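Local coordinates for protein hyaluronoglucosaminidase (Apis mellifera, PDB 1FCQ) that degrades hyaluronan as a glycosidase family 56 hyaluronidase of bee venom, where it is a major allergen, at residues C201-T204 with T205-E208; D210-S213 with W214-E217. All blocks are in the same frame, centred on the assembly; numbering follows the deposited sequence.

Interactions 1 and 2 follow each other along the chain, their centres about 13 Å apart, on the same side of the molecule. Interaction 1 is the N-capped first turn of helix 203-210; interaction 2 is the turn after that helix and the single turn of helix 213-216 that follows, just ahead of strand 221-222 of the barrel. Their segments do not otherwise touch, but both lean on the same surroundings: the loop holding I118 and R120, and helix 234-253, whose R250 forms a salt bridge with D210 and a weak hydrogen bond with M206 O. Their centres lie about 18 and 16 Å from that of the chain.

Interaction 1: residues C201-T204 with T205-E208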
ATOM      1  N   CYS A 201      -3.744 -13.393 -11.070  1.00 16.27           N
ATOM      2  CA  CYS A 201      -3.140 -13.529  -9.748  1.00 16.55           C
ATOM      3  C   CYS A 201      -2.893 -14.999  -9.397  1.00 18.43           C
ATOM      4  O   CYS A 201      -3.578 -15.873  -9.940  1.00 20.76           O
ATOM      5  CB  CYS A 201      -4.039 -12.943  -8.658  1.00 18.34           C
ATOM      6  SG  CYS A 201      -4.421 -11.202  -8.859  1.00 16.05           S
ATOM      7  N   GLU A 202      -1.969 -15.253  -8.483  1.00 19.12           N
ATOM      8  CA  GLU A 202      -1.689 -16.623  -8.057  1.00 17.50           C
ATOM      9  C   GLU A 202      -2.983 -17.190  -7.469  1.00 18.60           C
ATOM     10  O   GLU A 202      -3.635 -16.504  -6.679  1.00 18.06           O
ATOM     11  CB  GLU A 202      -0.575 -16.652  -7.019  1.00 16.96           C
ATOM     12  CG  GLU A 202      -0.005 -18.038  -6.761  1.00 19.78           C
ATOM     13  CD  GLU A 202       0.359 -18.247  -5.307  1.00 22.40           C
ATOM     14  OE1 GLU A 202      -0.320 -17.703  -4.415  1.00 23.39           O
ATOM     15  OE2 GLU A 202       1.339 -18.982  -5.059  1.00 25.40           O
ATOM     16  N   ALA A 203      -3.325 -18.420  -7.846  1.00 17.91           N
ATOM     17  CA  ALA A 203      -4.592 -18.976  -7.351  1.00 16.47           C
ATOM     18  C   ALA A 203      -4.661 -19.143  -5.850  1.00 16.65           C
ATOM     19  O   ALA A 203      -5.712 -18.830  -5.258  1.00 18.66           O
ATOM     20  CB  ALA A 203      -4.789 -20.340  -8.020  1.00 19.95           C
ATOM     21  N   THR A 204      -3.578 -19.615  -5.231  1.00 16.77           N
ATOM     22  CA  THR A 204      -3.629 -19.806  -3.776  1.00 16.31           C
ATOM     23  C   THR A 204      -3.818 -18.466  -3.073  1.00 16.02           C
ATOM     24  O   THR A 204      -4.573 -18.417  -2.106  1.00 14.93           O
ATOM     25  CB  THR A 204      -2.425 -20.592  -3.244  1.00 22.56           C
ATOM     26  OG1 THR A 204      -2.437 -21.867  -3.930  1.00 22.56           O
ATOM     27  CG2 THR A 204      -2.548 -20.830  -1.749  1.00 24.67           C
ATOM     28  N   THR A 205      -3.194 -17.417  -3.582  1.00 16.59           N
ATOM     29  CA  THR A 205      -3.359 -16.065  -3.038  1.00 15.65           C
ATOM     30  C   THR A 205      -4.799 -15.603  -3.163  1.00 18.57           C
ATOM     31  O   THR A 205      -5.342 -14.983  -2.240  1.00 15.24           O
ATOM     32  CB  THR A 205      -2.407 -15.080  -3.743  1.00 18.68           C
ATOM     33  OG1 THR A 205      -1.068 -15.385  -3.325  1.00 18.43           O
ATOM     34  CG2 THR A 205      -2.732 -13.632  -3.373  1.00 16.21           C
ATOM     35  N   MET A 206      -5.475 -15.968  -4.260  1.00 15.03           N
ATOM     36  CA  MET A 206      -6.878 -15.579  -4.391  1.00 14.63           C
ATOM     37  C   MET A 206      -7.671 -16.222  -3.256  1.00 13.01           C
ATOM     38  O   MET A 206      -8.511 -15.556  -2.656  1.00 12.97           O
ATOM     39  CB  MET A 206      -7.453 -15.958  -5.754  1.00 18.42           C
ATOM     40  CG  MET A 206      -6.753 -15.176  -6.870  1.00 17.95           C
ATOM     41  SD  MET A 206      -7.599 -15.530  -8.428  1.00 24.35           S
ATOM     42  CE  MET A 206      -7.514 -17.290  -8.507  1.00 27.23           C
ATOM     43  N   GLN A 207      -7.395 -17.497  -2.993  1.00 16.56           N
ATOM     44  CA  GLN A 207      -8.086 -18.208  -1.929  1.00 17.89           C
ATOM     45  C   GLN A 207      -7.785 -17.602  -0.554  1.00 17.21           C
ATOM     46  O   GLN A 207      -8.711 -17.397   0.244  1.00 17.08           O
ATOM     47  CB  GLN A 207      -7.710 -19.689  -1.908  1.00 16.87           C
ATOM     48  CG  GLN A 207      -7.881 -20.421  -3.228  1.00 26.61           C
ATOM     49  CD  GLN A 207      -7.630 -21.909  -3.097  1.00 38.05           C
ATOM     50  OE1 GLN A 207      -6.490 -22.375  -3.139  1.00 45.65           O
ATOM     51  NE2 GLN A 207      -8.677 -22.711  -2.921  1.00 45.53           N
ATOM     52  N   GLU A 208      -6.520 -17.274  -0.323  1.00 15.89           N
ATOM     53  CA  GLU A 208      -6.143 -16.626   0.936  1.00 15.31           C
ATOM     54  C   GLU A 208      -6.783 -15.253   1.046  1.00 19.29           C
ATOM     55  O   GLU A 208      -7.224 -14.869   2.137  1.00 17.34           O
ATOM     56  CB  GLU A 208      -4.621 -16.594   1.058  1.00 17.24           C
ATOM     57  CG  GLU A 208      -4.097 -18.025   1.231  1.00 16.35           C
ATOM     58  CD  GLU A 208      -2.632 -18.139   0.855  1.00 17.74           C
ATOM     59  OE1 GLU A 208      -2.058 -17.205   0.259  1.00 18.45           O
ATOM     60  OE2 GLU A 208      -2.058 -19.206   1.179  1.00 22.23           O
TER
HETATM   61  O   HOH W   1      -4.553 -23.465  -4.481  1.00 42.11           O
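E202 O accepts from M206 N at 3.1 Å, and the next two i to i+4 bonds, Q207 N to A203 O and E208 N to T204 O, carry on the first turn of helix 203-210. E202 is its N-cap. With CG anti to the backbone N (chi1 -167°) and the chain bent at chi2, its carboxylate folds back over the start of the helix, where OE1 accepts from T205 OG1 at 2.7 Å and, more weakly, from T205 N at 3.0 Å. The hydroxyl arrives on the anti side of the carboxylate, 31° out of its plane. R120 forms salt bridges with both E202 OE1 and E208 OE1, which probably offsets the proximity of the two acids. E208 passes at a slant to T204, its OE2 3.4 Å from T204 CG2. On another side of the turn, M206 CG packs against C201 CB at 3.9 Å; C201 is tied to C189 by a disulfide, so the segment leading into the helix is covalently fixed. The M206 chain bends at chi3, bringing CE against A203, 3.6 Å from its CA. One water links T204 OG1 to Q207 OE1, donating a hydrogen bond to the amide oxygen at 2.6 Å.

Interaction 2: residues D210-S213 with W214-E217; sequences DKMS and WLFE
M212, the N-cap residue of the short helix 213-216, meets three side chains: W214, L215 and F216. Its side chain runs beside that of W214, both pointing the same way, and meets the indole from one face: CG, 3.5 Å from NE1, stands above the plane just outside the rim, with L215 CB over that same face. The sulfur completes an oblique Met-aromatic contact, SD lying 5.3 Å from the centroid of the six-membered ring and 50° off its normal. W214 adopts chi1 57°, which places CG between the backbone N and the carbonyl carbon and turns the indole back along M212. A water in the ring plane accepts a hydrogen bond from NE1 and donates to K211 O; a second water, with a longer bond to K211 O, accepts from W214 N. At chi3 the M212 chain bends, carrying CE to L215 CD2, a tight 3.5 Å pair. F216 crosses the methionine obliquely, its CE1 3.8 Å from M212 CB. M212 O itself accepts two hydrogen bonds: F216 N arrives in the carbonyl plane, nearly straight (N-H...O 170°), whereas L215 N sits well above that plane. Around the turn, W214 rests on Q162, M165 and E166 of helix 146-175 and L215 on its L169, while F216 reaches I251 of helix 234-253, so the short helix bridges these two just before strand 221-222.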
ATOM      1  N   ASP A 210      -9.694 -14.472  -0.145  1.00 13.37           N
ATOM      2  CA  ASP A 210     -11.089 -14.761   0.148  1.00 22.38           C
ATOM      3  C   ASP A 210     -11.279 -15.044   1.638  1.00 16.85           C
ATOM      4  O   ASP A 210     -12.337 -14.668   2.153  1.00 29.35           O
ATOM      5  CB  ASP A 210     -11.599 -15.985  -0.613  1.00 23.47           C
ATOM      6  CG  ASP A 210     -11.624 -15.841  -2.112  1.00 23.16           C
ATOM      7  OD1 ASP A 210     -11.668 -14.730  -2.657  1.00 19.79           O
ATOM      8  OD2 ASP A 210     -11.578 -16.891  -2.795  1.00 22.77           O
ATOM      9  N   LYS A 211     -10.315 -15.660   2.296  1.00 18.76           N
ATOM     10  CA  LYS A 211     -10.490 -16.008   3.705  1.00 26.70           C
ATOM     11  C   LYS A 211     -10.037 -14.912   4.651  1.00 28.53           C
ATOM     12  O   LYS A 211     -10.069 -15.049   5.877  1.00 32.17           O
ATOM     13  CB  LYS A 211      -9.796 -17.334   4.016  1.00 34.27           C
ATOM     14  CG  LYS A 211      -8.359 -17.459   3.574  1.00 40.09           C
ATOM     15  CD  LYS A 211      -7.359 -16.790   4.499  1.00 40.03           C
ATOM     16  CE  LYS A 211      -6.712 -17.793   5.446  1.00 47.03           C
ATOM     17  NZ  LYS A 211      -5.682 -18.619   4.757  1.00 37.20           N
ATOM     18  N   MET A 212      -9.619 -13.779   4.104  1.00 19.35           N
ATOM     19  CA  MET A 212      -9.162 -12.648   4.889  1.00 16.59           C
ATOM     20  C   MET A 212     -10.244 -11.597   5.060  1.00 20.97           C
ATOM     21  O   MET A 212     -10.023 -10.391   5.055  1.00 16.86           O
ATOM     22  CB  MET A 212      -7.908 -12.019   4.276  1.00 17.20           C
ATOM     23  CG  MET A 212      -6.646 -12.456   5.023  1.00 23.22           C
ATOM     24  SD  MET A 212      -5.137 -11.912   4.217  1.00 24.05           S
ATOM     25  CE  MET A 212      -5.283 -10.135   4.231  1.00 20.65           C
ATOM     26  N   SER A 213     -11.472 -12.053   5.344  1.00 21.99           N
ATOM     27  CA  SER A 213     -12.614 -11.196   5.612  1.00 23.12           C
ATOM     28  C   SER A 213     -12.400 -10.336   6.843  1.00 23.16           C
ATOM     29  O   SER A 213     -12.845  -9.187   6.913  1.00 20.72           O
ATOM     30  CB  SER A 213     -13.872 -12.071   5.766  1.00 28.16           C
ATOM     31  OG  SER A 213     -14.040 -12.769   4.534  1.00 36.43           O
ATOM     32  N   TRP A 214     -11.586 -10.808   7.798  1.00 15.96           N
ATOM     33  CA  TRP A 214     -11.279 -10.030   8.978  1.00 18.17           C
ATOM     34  C   TRP A 214     -10.625  -8.704   8.565  1.00 19.77           C
ATOM     35  O   TRP A 214     -10.801  -7.724   9.268  1.00 20.83           O
ATOM     36  CB  TRP A 214     -10.369 -10.788   9.932  1.00 21.41           C
ATOM     37  CG  TRP A 214      -9.062 -11.250   9.363  1.00 19.89           C
ATOM     38  CD1 TRP A 214      -8.790 -12.473   8.839  1.00 16.29           C
ATOM     39  CD2 TRP A 214      -7.847 -10.497   9.261  1.00 20.94           C
ATOM     40  NE1 TRP A 214      -7.478 -12.550   8.424  1.00 18.75           N
ATOM     41  CE2 TRP A 214      -6.887 -11.341   8.681  1.00 17.04           C
ATOM     42  CE3 TRP A 214      -7.500  -9.186   9.608  1.00 14.78           C
ATOM     43  CZ2 TRP A 214      -5.575 -10.928   8.432  1.00 16.69           C
ATOM     44  CZ3 TRP A 214      -6.190  -8.778   9.363  1.00 20.10           C
ATOM     45  CH2 TRP A 214      -5.255  -9.649   8.782  1.00 15.75           C
ATOM     46  N   LEU A 215      -9.851  -8.706   7.476  1.00 17.82           N
ATOM     47  CA  LEU A 215      -9.242  -7.467   7.015  1.00 13.43           C
ATOM     48  C   LEU A 215     -10.126  -6.694   6.046  1.00 14.37           C
ATOM     49  O   LEU A 215     -10.436  -5.524   6.252  1.00 15.34           O
ATOM     50  CB  LEU A 215      -7.882  -7.744   6.343  1.00 13.88           C
ATOM     51  CG  LEU A 215      -7.159  -6.470   5.856  1.00 14.50           C
ATOM     52  CD1 LEU A 215      -6.863  -5.535   7.023  1.00 18.70           C
ATOM     53  CD2 LEU A 215      -5.892  -6.845   5.108  1.00 15.21           C
ATOM     54  N   PHE A 216     -10.552  -7.375   4.976  1.00 14.97           N
ATOM     55  CA  PHE A 216     -11.303  -6.672   3.928  1.00 12.87           C
ATOM     56  C   PHE A 216     -12.672  -6.206   4.335  1.00 16.32           C
ATOM     57  O   PHE A 216     -13.100  -5.157   3.830  1.00 18.56           O
ATOM     58  CB  PHE A 216     -11.289  -7.549   2.674  1.00 13.55           C
ATOM     59  CG  PHE A 216      -9.870  -7.790   2.196  1.00 13.90           C
ATOM     60  CD1 PHE A 216      -9.361  -9.058   2.063  1.00 12.63           C
ATOM     61  CD2 PHE A 216      -9.067  -6.701   1.867  1.00 14.69           C
ATOM     62  CE1 PHE A 216      -8.067  -9.278   1.627  1.00 15.62           C
ATOM     63  CE2 PHE A 216      -7.767  -6.905   1.441  1.00 15.67           C
ATOM     64  CZ  PHE A 216      -7.277  -8.185   1.306  1.00 16.22           C
ATOM     65  N   GLU A 217     -13.362  -6.873   5.265  1.00 15.37           N
ATOM     66  CA  GLU A 217     -14.669  -6.339   5.677  1.00 19.97           C
ATOM     67  C   GLU A 217     -14.486  -5.121   6.577  1.00 17.58           C
ATOM     68  O   GLU A 217     -15.361  -4.257   6.650  1.00 21.62           O
ATOM     69  CB  GLU A 217     -15.511  -7.436   6.336  1.00 19.32           C
ATOM     70  CG  GLU A 217     -15.692  -8.628   5.405  1.00 34.45           C
ATOM     71  CD  GLU A 217     -17.103  -9.158   5.300  1.00 46.31           C
ATOM     72  OE1 GLU A 217     -17.275 -10.392   5.159  1.00 44.29           O
ATOM     73  OE2 GLU A 217     -18.050  -8.342   5.337  1.00 52.99           O
TER
HETATM   74  O   HOH W   2     -11.817 -13.696   8.307  1.00 28.00           O
HETATM   75  O   HOH W   3      -7.373 -15.046   7.028  1.00 37.35           O